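Local coordinates for protein arylesterase (Sulfolobus solfataricus, PDB 5L2P) that hydrolyses aromatic esters, p-nitrophenyl fatty acid esters and organophosphates such as paraoxon, as a serine esterase of the GDXG lipolytic family, at residues K149-N160 with L176-V186; M195-I206 with E249-G257. One frame throughout, in Å; residues are numbered along the deposited sequence.

Contact 1: residues K149-N160 with L176-V186; sequences KIATFGISAGGN and LTAQVPVVPFV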
# COMPACT_ATOMS: atom_id res chain seq x y z
N LYS A 149 12.78 31.80 -17.93
CA LYS A 149 12.98 30.38 -18.20
C LYS A 149 14.03 29.74 -17.30
O LYS A 149 14.85 28.96 -17.73
CB LYS A 149 13.34 30.14 -19.66
CG LYS A 149 12.27 30.48 -20.66
CD LYS A 149 12.81 30.21 -22.06
CE LYS A 149 11.88 30.60 -23.19
NZ LYS A 149 10.60 29.93 -23.05
N ILE A 150 13.98 30.07 -16.01
CA ILE A 150 14.87 29.51 -15.01
C ILE A 150 14.17 28.39 -14.23
O ILE A 150 13.14 28.63 -13.57
CB ILE A 150 15.36 30.60 -14.03
CG1 ILE A 150 16.02 31.74 -14.83
CG2 ILE A 150 16.31 30.00 -13.00
CD1 ILE A 150 16.53 32.90 -13.98
N ALA A 151 14.73 27.18 -14.27
CA ALA A 151 14.19 26.05 -13.52
C ALA A 151 15.19 25.56 -12.47
O ALA A 151 16.41 25.80 -12.61
CB ALA A 151 13.88 24.91 -14.47
N THR A 152 14.69 24.87 -11.44
CA THR A 152 15.52 24.26 -10.45
C THR A 152 15.42 22.73 -10.45
O THR A 152 14.37 22.17 -10.76
CB THR A 152 15.21 24.80 -9.06
OG1 THR A 152 13.82 24.63 -8.76
CG2 THR A 152 15.64 26.28 -8.93
N PHE A 153 16.52 22.06 -10.11
CA PHE A 153 16.61 20.61 -10.14
C PHE A 153 17.50 20.14 -8.98
O PHE A 153 18.46 20.81 -8.62
CB PHE A 153 17.17 20.18 -11.48
CG PHE A 153 17.48 18.73 -11.58
CD1 PHE A 153 18.73 18.25 -11.19
CD2 PHE A 153 16.54 17.83 -12.11
CE1 PHE A 153 19.05 16.90 -11.29
CE2 PHE A 153 16.84 16.47 -12.20
CZ PHE A 153 18.12 16.01 -11.80
N GLY A 154 17.17 19.02 -8.36
CA GLY A 154 17.87 18.57 -7.21
C GLY A 154 17.48 17.19 -6.77
O GLY A 154 16.34 16.81 -6.92
N ILE A 155 18.45 16.44 -6.22
CA ILE A 155 18.27 15.05 -5.79
C ILE A 155 18.44 14.93 -4.28
O ILE A 155 19.39 15.41 -3.73
CB ILE A 155 19.23 14.11 -6.53
CG1 ILE A 155 18.97 14.18 -8.04
CG2 ILE A 155 19.15 12.68 -6.01
CD1 ILE A 155 20.06 13.60 -8.92
N SER A 156 17.46 14.34 -3.61
CA SER A 156 17.56 14.03 -2.17
C SER A 156 17.56 15.30 -1.24
O SER A 156 16.57 15.97 -1.09
CB SER A 156 18.75 13.10 -1.95
OG SER A 156 18.86 12.77 -0.59
N ALA A 157 18.67 15.63 -0.63
CA ALA A 157 18.83 16.93 0.02
C ALA A 157 18.73 18.03 -1.01
O ALA A 157 18.32 19.14 -0.70
CB ALA A 157 20.19 17.02 0.75
N GLY A 158 19.17 17.76 -2.24
CA GLY A 158 19.04 18.70 -3.34
C GLY A 158 17.57 18.95 -3.65
O GLY A 158 17.19 20.06 -3.99
N GLY A 159 16.76 17.90 -3.57
CA GLY A 159 15.33 18.02 -3.74
C GLY A 159 14.67 18.84 -2.64
O GLY A 159 13.74 19.59 -2.88
N ASN A 160 15.17 18.67 -1.41
CA ASN A 160 14.78 19.53 -0.29
C ASN A 160 15.02 21.01 -0.60
O ASN A 160 14.15 21.86 -0.33
CB ASN A 160 15.58 19.19 0.95
CG ASN A 160 15.27 20.12 2.12
OD1 ASN A 160 16.14 20.87 2.62
ND2 ASN A 160 14.01 20.04 2.60
N LEU A 176 10.18 31.44 -11.15
CA LEU A 176 10.85 30.25 -11.65
C LEU A 176 9.85 29.58 -12.54
O LEU A 176 8.70 29.51 -12.22
CB LEU A 176 11.23 29.30 -10.51
CG LEU A 176 12.24 29.88 -9.53
CD1 LEU A 176 12.42 28.99 -8.32
CD2 LEU A 176 13.58 30.08 -10.20
N THR A 177 10.31 29.07 -13.67
CA THR A 177 9.40 28.43 -14.60
C THR A 177 9.03 27.02 -14.17
O THR A 177 7.93 26.57 -14.47
CB THR A 177 9.93 28.47 -16.06
OG1 THR A 177 8.94 27.96 -16.95
CG2 THR A 177 11.18 27.65 -16.22
N ALA A 178 9.94 26.34 -13.48
CA ALA A 178 9.74 24.96 -13.07
C ALA A 178 10.61 24.55 -11.89
O ALA A 178 11.59 25.19 -11.57
CB ALA A 178 10.01 24.04 -14.24
N GLN A 179 10.20 23.46 -11.23
CA GLN A 179 10.98 22.86 -10.14
C GLN A 179 10.95 21.34 -10.29
O GLN A 179 9.90 20.74 -10.56
CB GLN A 179 10.40 23.26 -8.78
CG GLN A 179 8.93 22.89 -8.59
CD GLN A 179 8.49 23.11 -7.16
OE1 GLN A 179 9.26 22.81 -6.21
NE2 GLN A 179 7.26 23.65 -6.97
N VAL A 180 12.11 20.72 -10.09
CA VAL A 180 12.24 19.30 -10.25
C VAL A 180 12.93 18.66 -9.06
O VAL A 180 14.11 18.35 -9.12
CB VAL A 180 12.98 18.95 -11.55
CG1 VAL A 180 12.93 17.45 -11.83
CG2 VAL A 180 12.34 19.69 -12.72
N PRO A 181 12.18 18.45 -7.95
CA PRO A 181 12.71 17.69 -6.83
C PRO A 181 12.65 16.20 -7.10
O PRO A 181 11.56 15.64 -7.28
CB PRO A 181 11.80 18.09 -5.66
CG PRO A 181 10.54 18.54 -6.29
CD PRO A 181 10.80 18.94 -7.70
N VAL A 182 13.81 15.58 -7.13
CA VAL A 182 13.91 14.15 -7.32
C VAL A 182 14.22 13.52 -5.95
O VAL A 182 15.12 13.95 -5.22
CB VAL A 182 15.03 13.83 -8.30
CG1 VAL A 182 15.23 12.32 -8.45
CG2 VAL A 182 14.73 14.49 -9.63
N VAL A 183 13.47 12.48 -5.63
CA VAL A 183 13.54 11.84 -4.33
C VAL A 183 13.81 12.80 -3.15
O VAL A 183 14.62 12.51 -2.28
CB VAL A 183 14.52 10.64 -4.35
CG1 VAL A 183 14.02 9.59 -5.35
CG2 VAL A 183 15.96 11.10 -4.68
N PRO A 184 13.05 13.88 -3.06
CA PRO A 184 13.29 14.87 -2.04
C PRO A 184 12.98 14.49 -0.59
O PRO A 184 12.08 13.67 -0.31
CB PRO A 184 12.27 15.98 -2.43
CG PRO A 184 11.11 15.23 -2.98
CD PRO A 184 11.72 14.06 -3.71
N PHE A 185 13.70 15.14 0.32
CA PHE A 185 13.29 15.25 1.73
C PHE A 185 12.45 16.51 1.90
O PHE A 185 12.92 17.61 1.61
CB PHE A 185 14.52 15.31 2.64
CG PHE A 185 14.21 15.49 4.09
CD1 PHE A 185 13.91 16.76 4.60
CD2 PHE A 185 14.19 14.42 4.96
CE1 PHE A 185 13.63 16.94 5.96
CE2 PHE A 185 13.89 14.60 6.31
CZ PHE A 185 13.61 15.87 6.80
N VAL A 186 11.22 16.36 2.40
CA VAL A 186 10.31 17.50 2.61
C VAL A 186 9.69 17.58 4.00
O VAL A 186 8.98 18.53 4.30
CB VAL A 186 9.17 17.50 1.59
CG1 VAL A 186 9.71 17.77 0.21
CG2 VAL A 186 8.38 16.19 1.58
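The ring of F153 lies across the branches of V180 and V182: its CD2 meets CG1 of V180 at 3.6 Å, and its CE2 lies 3.9 Å from CG2 of V182. With CG anti to the backbone N (chi1 173°), the ring crosses both valines obliquely, on the sheet face shared with A151, A178 and I155. Beneath this packing the two strands run parallel and in register, F153 beside V180 and I155 beside V182. V182 N bonds to G154 O at 2.8 Å and S156 N to V182 O. There the chain turns sharply into a helix. G154, S156 and G158 fit the GxSxG nucleophile elbow of alpha/beta hydrolases; S156, the inferred nucleophile, has positive phi (69°), and its OG is hydrogen-bonded to H281. G159 lets the helix come close to the end of the second strand and the loop after it, since a CB would run into P184 CA. One turn into the helix, N160 gives ND2 to F185 O at 2.8 Å, approaching 33° out of the carbonyl plane, while the same nitrogen sits at the edge of the F185 ring. ND2 also serves F229 O, and OD1 takes W86 NE1. Replacing N160 by an alanine is likely to leave the carbonyls of F185 and F229 and the W86 indole N-H without these partners. Strands 150-155 and 178-182, joined through helix 157-171 in a beta-alpha-beta crossover, lie within the central sheet, with strand 77-81 alongside the first and helix 287-305 packed on F153 and V180.

Contact 2: residues M195-I206 with E249-G257; sequences MNRYRKGYFLDI and EYDPLRDQG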
# COMPACT_ATOMS: atom_id res chain seq x y z
N MET A 195 8.77 4.82 4.96
CA MET A 195 9.75 5.16 5.96
C MET A 195 10.06 3.99 6.88
O MET A 195 11.24 3.62 7.07
CB MET A 195 9.30 6.38 6.77
CG MET A 195 10.29 6.77 7.89
SD MET A 195 11.96 7.24 7.32
CE MET A 195 11.60 8.74 6.42
N ASN A 196 9.01 3.36 7.39
CA ASN A 196 9.18 2.30 8.37
C ASN A 196 9.71 1.01 7.76
O ASN A 196 10.40 0.26 8.41
CB ASN A 196 7.86 2.07 9.11
CG ASN A 196 7.57 3.16 10.10
OD1 ASN A 196 8.17 3.18 11.16
ND2 ASN A 196 6.71 4.11 9.77
N ARG A 197 9.39 0.76 6.50
CA ARG A 197 9.76 -0.48 5.84
C ARG A 197 11.11 -0.42 5.19
O ARG A 197 11.82 -1.44 5.16
CB ARG A 197 8.73 -0.83 4.76
CG ARG A 197 7.37 -1.27 5.25
CD ARG A 197 6.40 -1.58 4.10
NE ARG A 197 5.25 -2.29 4.66
CZ ARG A 197 4.08 -2.48 4.06
NH1 ARG A 197 3.85 -2.00 2.87
NH2 ARG A 197 3.16 -3.17 4.69
N TYR A 198 11.49 0.73 4.66
CA TYR A 198 12.75 0.80 3.89
C TYR A 198 13.76 1.75 4.51
O TYR A 198 14.61 2.29 3.81
CB TYR A 198 12.47 1.24 2.47
CG TYR A 198 11.28 0.56 1.85
CD1 TYR A 198 11.18 -0.83 1.80
CD2 TYR A 198 10.26 1.30 1.31
CE1 TYR A 198 10.08 -1.45 1.25
CE2 TYR A 198 9.15 0.69 0.75
CZ TYR A 198 9.06 -0.69 0.73
OH TYR A 198 7.99 -1.34 0.14
N ARG A 199 13.67 1.94 5.83
CA ARG A 199 14.62 2.79 6.53
C ARG A 199 15.87 2.00 6.94
O ARG A 199 16.59 2.42 7.82
CB ARG A 199 13.96 3.42 7.76
CG ARG A 199 13.53 2.39 8.78
CD ARG A 199 12.93 3.02 10.02
NE ARG A 199 13.18 2.15 11.16
CZ ARG A 199 13.55 2.56 12.36
NH1 ARG A 199 13.69 3.86 12.60
NH2 ARG A 199 13.75 1.66 13.30
N LYS A 200 16.08 0.81 6.38
CA LYS A 200 17.23 0.01 6.78
C LYS A 200 17.45 -1.15 5.83
O LYS A 200 16.61 -2.03 5.77
CB LYS A 200 17.04 -0.48 8.21
CG LYS A 200 18.24 -0.22 9.10
CD LYS A 200 18.64 1.26 9.21
CE LYS A 200 18.16 1.87 10.53
NZ LYS A 200 18.78 1.20 11.72
N GLY A 201 18.57 -1.15 5.11
CA GLY A 201 18.89 -2.21 4.16
C GLY A 201 18.61 -1.85 2.70
O GLY A 201 18.40 -2.70 1.87
N TYR A 202 18.58 -0.56 2.42
CA TYR A 202 18.32 -0.04 1.11
C TYR A 202 19.09 1.26 0.93
O TYR A 202 18.53 2.27 0.49
CB TYR A 202 16.83 0.21 0.93
CG TYR A 202 15.94 -1.00 1.14
CD1 TYR A 202 15.66 -1.87 0.11
CD2 TYR A 202 15.39 -1.26 2.35
CE1 TYR A 202 14.84 -2.97 0.31
CE2 TYR A 202 14.56 -2.32 2.57
CZ TYR A 202 14.27 -3.17 1.54
OH TYR A 202 13.43 -4.27 1.74
N PHE A 203 20.40 1.19 1.25
CA PHE A 203 21.36 2.26 1.10
C PHE A 203 21.11 3.44 2.02
O PHE A 203 21.94 3.72 2.90
CB PHE A 203 21.48 2.72 -0.35
CG PHE A 203 22.48 3.83 -0.52
CD1 PHE A 203 23.87 3.56 -0.56
CD2 PHE A 203 22.07 5.14 -0.56
CE1 PHE A 203 24.79 4.58 -0.71
CE2 PHE A 203 23.00 6.17 -0.70
CZ PHE A 203 24.35 5.88 -0.78
N LEU A 204 20.00 4.14 1.82
CA LEU A 204 19.63 5.28 2.66
C LEU A 204 19.17 4.84 4.04
O LEU A 204 17.95 4.67 4.25
CB LEU A 204 18.48 6.09 2.02
CG LEU A 204 18.14 7.41 2.69
CD1 LEU A 204 19.41 8.27 2.78
CD2 LEU A 204 17.11 8.17 1.88
N ASP A 205 20.12 4.64 4.95
CA ASP A 205 19.80 4.17 6.27
C ASP A 205 19.46 5.30 7.23
O ASP A 205 20.30 6.08 7.56
CB ASP A 205 20.93 3.32 6.85
CG ASP A 205 21.14 2.03 6.08
OD1 ASP A 205 20.24 1.19 6.00
OD2 ASP A 205 22.27 1.85 5.58
N ILE A 206 18.23 5.30 7.74
CA ILE A 206 17.68 6.36 8.58
C ILE A 206 17.28 5.83 9.96
O ILE A 206 16.60 4.85 10.07
CB ILE A 206 16.43 6.95 7.91
CG1 ILE A 206 16.79 7.48 6.53
CG2 ILE A 206 15.82 8.07 8.76
CD1 ILE A 206 15.58 7.97 5.74
N GLU A 249 10.33 3.50 -5.47
CA GLU A 249 9.49 2.58 -4.71
C GLU A 249 10.06 2.12 -3.37
O GLU A 249 9.35 2.07 -2.35
CB GLU A 249 9.13 1.37 -5.59
CG GLU A 249 8.21 0.35 -4.97
CD GLU A 249 7.94 -0.80 -5.90
OE1 GLU A 249 8.66 -0.86 -6.94
OE2 GLU A 249 7.01 -1.63 -5.61
N TYR A 250 11.33 1.75 -3.35
CA TYR A 250 11.94 1.21 -2.11
C TYR A 250 12.88 2.23 -1.46
O TYR A 250 14.00 1.93 -1.10
CB TYR A 250 12.63 -0.11 -2.43
CG TYR A 250 11.63 -1.14 -2.86
CD1 TYR A 250 10.70 -1.66 -1.96
CD2 TYR A 250 11.56 -1.53 -4.18
CE1 TYR A 250 9.75 -2.57 -2.37
CE2 TYR A 250 10.62 -2.46 -4.59
CZ TYR A 250 9.72 -2.97 -3.67
OH TYR A 250 8.77 -3.87 -4.04
N ASP A 251 12.36 3.45 -1.35
CA ASP A 251 13.01 4.59 -0.79
C ASP A 251 12.21 4.98 0.43
O ASP A 251 10.99 5.08 0.36
CB ASP A 251 12.97 5.71 -1.82
CG ASP A 251 13.70 6.99 -1.37
OD1 ASP A 251 13.97 7.18 -0.16
OD2 ASP A 251 13.99 7.80 -2.29
N PRO A 252 12.88 5.19 1.57
CA PRO A 252 12.09 5.59 2.75
C PRO A 252 11.39 6.95 2.58
O PRO A 252 10.41 7.20 3.23
CB PRO A 252 13.14 5.61 3.88
CG PRO A 252 14.45 5.72 3.20
CD PRO A 252 14.28 4.97 1.90
N LEU A 253 11.89 7.80 1.72
CA LEU A 253 11.36 9.14 1.52
C LEU A 253 10.27 9.14 0.46
O LEU A 253 9.77 10.23 0.11
CB LEU A 253 12.49 10.11 1.07
CG LEU A 253 13.74 10.23 1.92
CD1 LEU A 253 14.72 11.20 1.28
CD2 LEU A 253 13.41 10.67 3.34
N ARG A 254 9.92 7.96 -0.07
CA ARG A 254 8.92 7.86 -1.14
C ARG A 254 7.61 8.55 -0.81
O ARG A 254 7.11 9.35 -1.58
CB ARG A 254 8.66 6.40 -1.47
CG ARG A 254 7.67 6.13 -2.61
CD ARG A 254 7.24 4.65 -2.63
NE ARG A 254 6.34 4.36 -1.52
CZ ARG A 254 6.04 3.15 -1.08
NH1 ARG A 254 6.58 2.08 -1.62
NH2 ARG A 254 5.18 3.03 -0.07
N ASP A 255 7.04 8.23 0.35
CA ASP A 255 5.67 8.69 0.66
C ASP A 255 5.58 10.19 0.92
O ASP A 255 4.62 10.84 0.47
CB ASP A 255 5.07 7.88 1.82
CG ASP A 255 4.75 6.41 1.39
OD1 ASP A 255 4.61 6.18 0.17
OD2 ASP A 255 4.66 5.51 2.25
N GLN A 256 6.58 10.79 1.57
CA GLN A 256 6.62 12.25 1.77
C GLN A 256 6.75 13.01 0.46
O GLN A 256 6.12 14.06 0.29
CB GLN A 256 7.73 12.69 2.74
CG GLN A 256 9.15 12.49 2.28
CD GLN A 256 10.14 12.67 3.42
OE1 GLN A 256 10.74 13.75 3.60
NE2 GLN A 256 10.31 11.62 4.20
N GLY A 257 7.56 12.50 -0.48
CA GLY A 257 7.65 13.09 -1.81
C GLY A 257 6.32 13.05 -2.56
O GLY A 257 5.90 14.02 -3.15
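The loop that carries D251, the inferred acid of the catalytic triad, packs here against the chain that follows helix 193-197. Y198 lies under that loop: CA of Y250 stands over one ring face as a CH-pi contact, 4.0 Å from the centroid, while CB of R197 covers the opposite face. The Y250 ring turns its edge to the same face of Y198 in an offset edge-to-face pair, planes at 84°. Placing CG of Y198 anti to the carbonyl carbon (chi1 -44°) brings the ring beneath Y250, with NH1 of R254 at its edge. P252 is the apolar centre of the contact: its CG meets CD1 of I206 at 3.6 Å and CD2 of L204 at 3.8 Å, and its ring lies beside the Y198 carbonyl. In the alpha/beta hydrolase fold the acid sits on a loop after a sheet strand, here strand 242-248, and D251 to R254 form a type I turn into helix 254-266. D251 OD1 accepts from L253 N at 2.9 Å, capping that turn, whereas OD2 is hydrogen-bonded to H281. Beyond the proline, the bent side chain of M195 brings CE to within 4.1 Å of CD2 of L253. R254 grips D255 side-on, NE and NH2 both binding OD1. Across a subunit interface, R197 forms a salt bridge with E249 of the second subunit.

How the contacts relate
Contact 1 closes before contact 2 opens, and their centres lie 19 Å apart within one alpha/beta hydrolase domain. Contact 1 joins neighbouring strands of the sheet, its centre about 6 Å from the centre of the folded chain, against about 16 Å for contact 2, where the chain beyond helix 193-197 meets the loop following strand 242-248. Strands 150-155, 178-182 and 242-248 lie side by side and parallel, so the loops after the first and last leave the sheet at the same end. The contacts touch directly: V183 CG1 lies 3.5 Å from D251 OD2, and Q256 OE1 probably accepts a hydrogen bond from V186 N. Contact 1 supplies the nucleophile and contact 2 the acid of the inferred triad, with H281 between them.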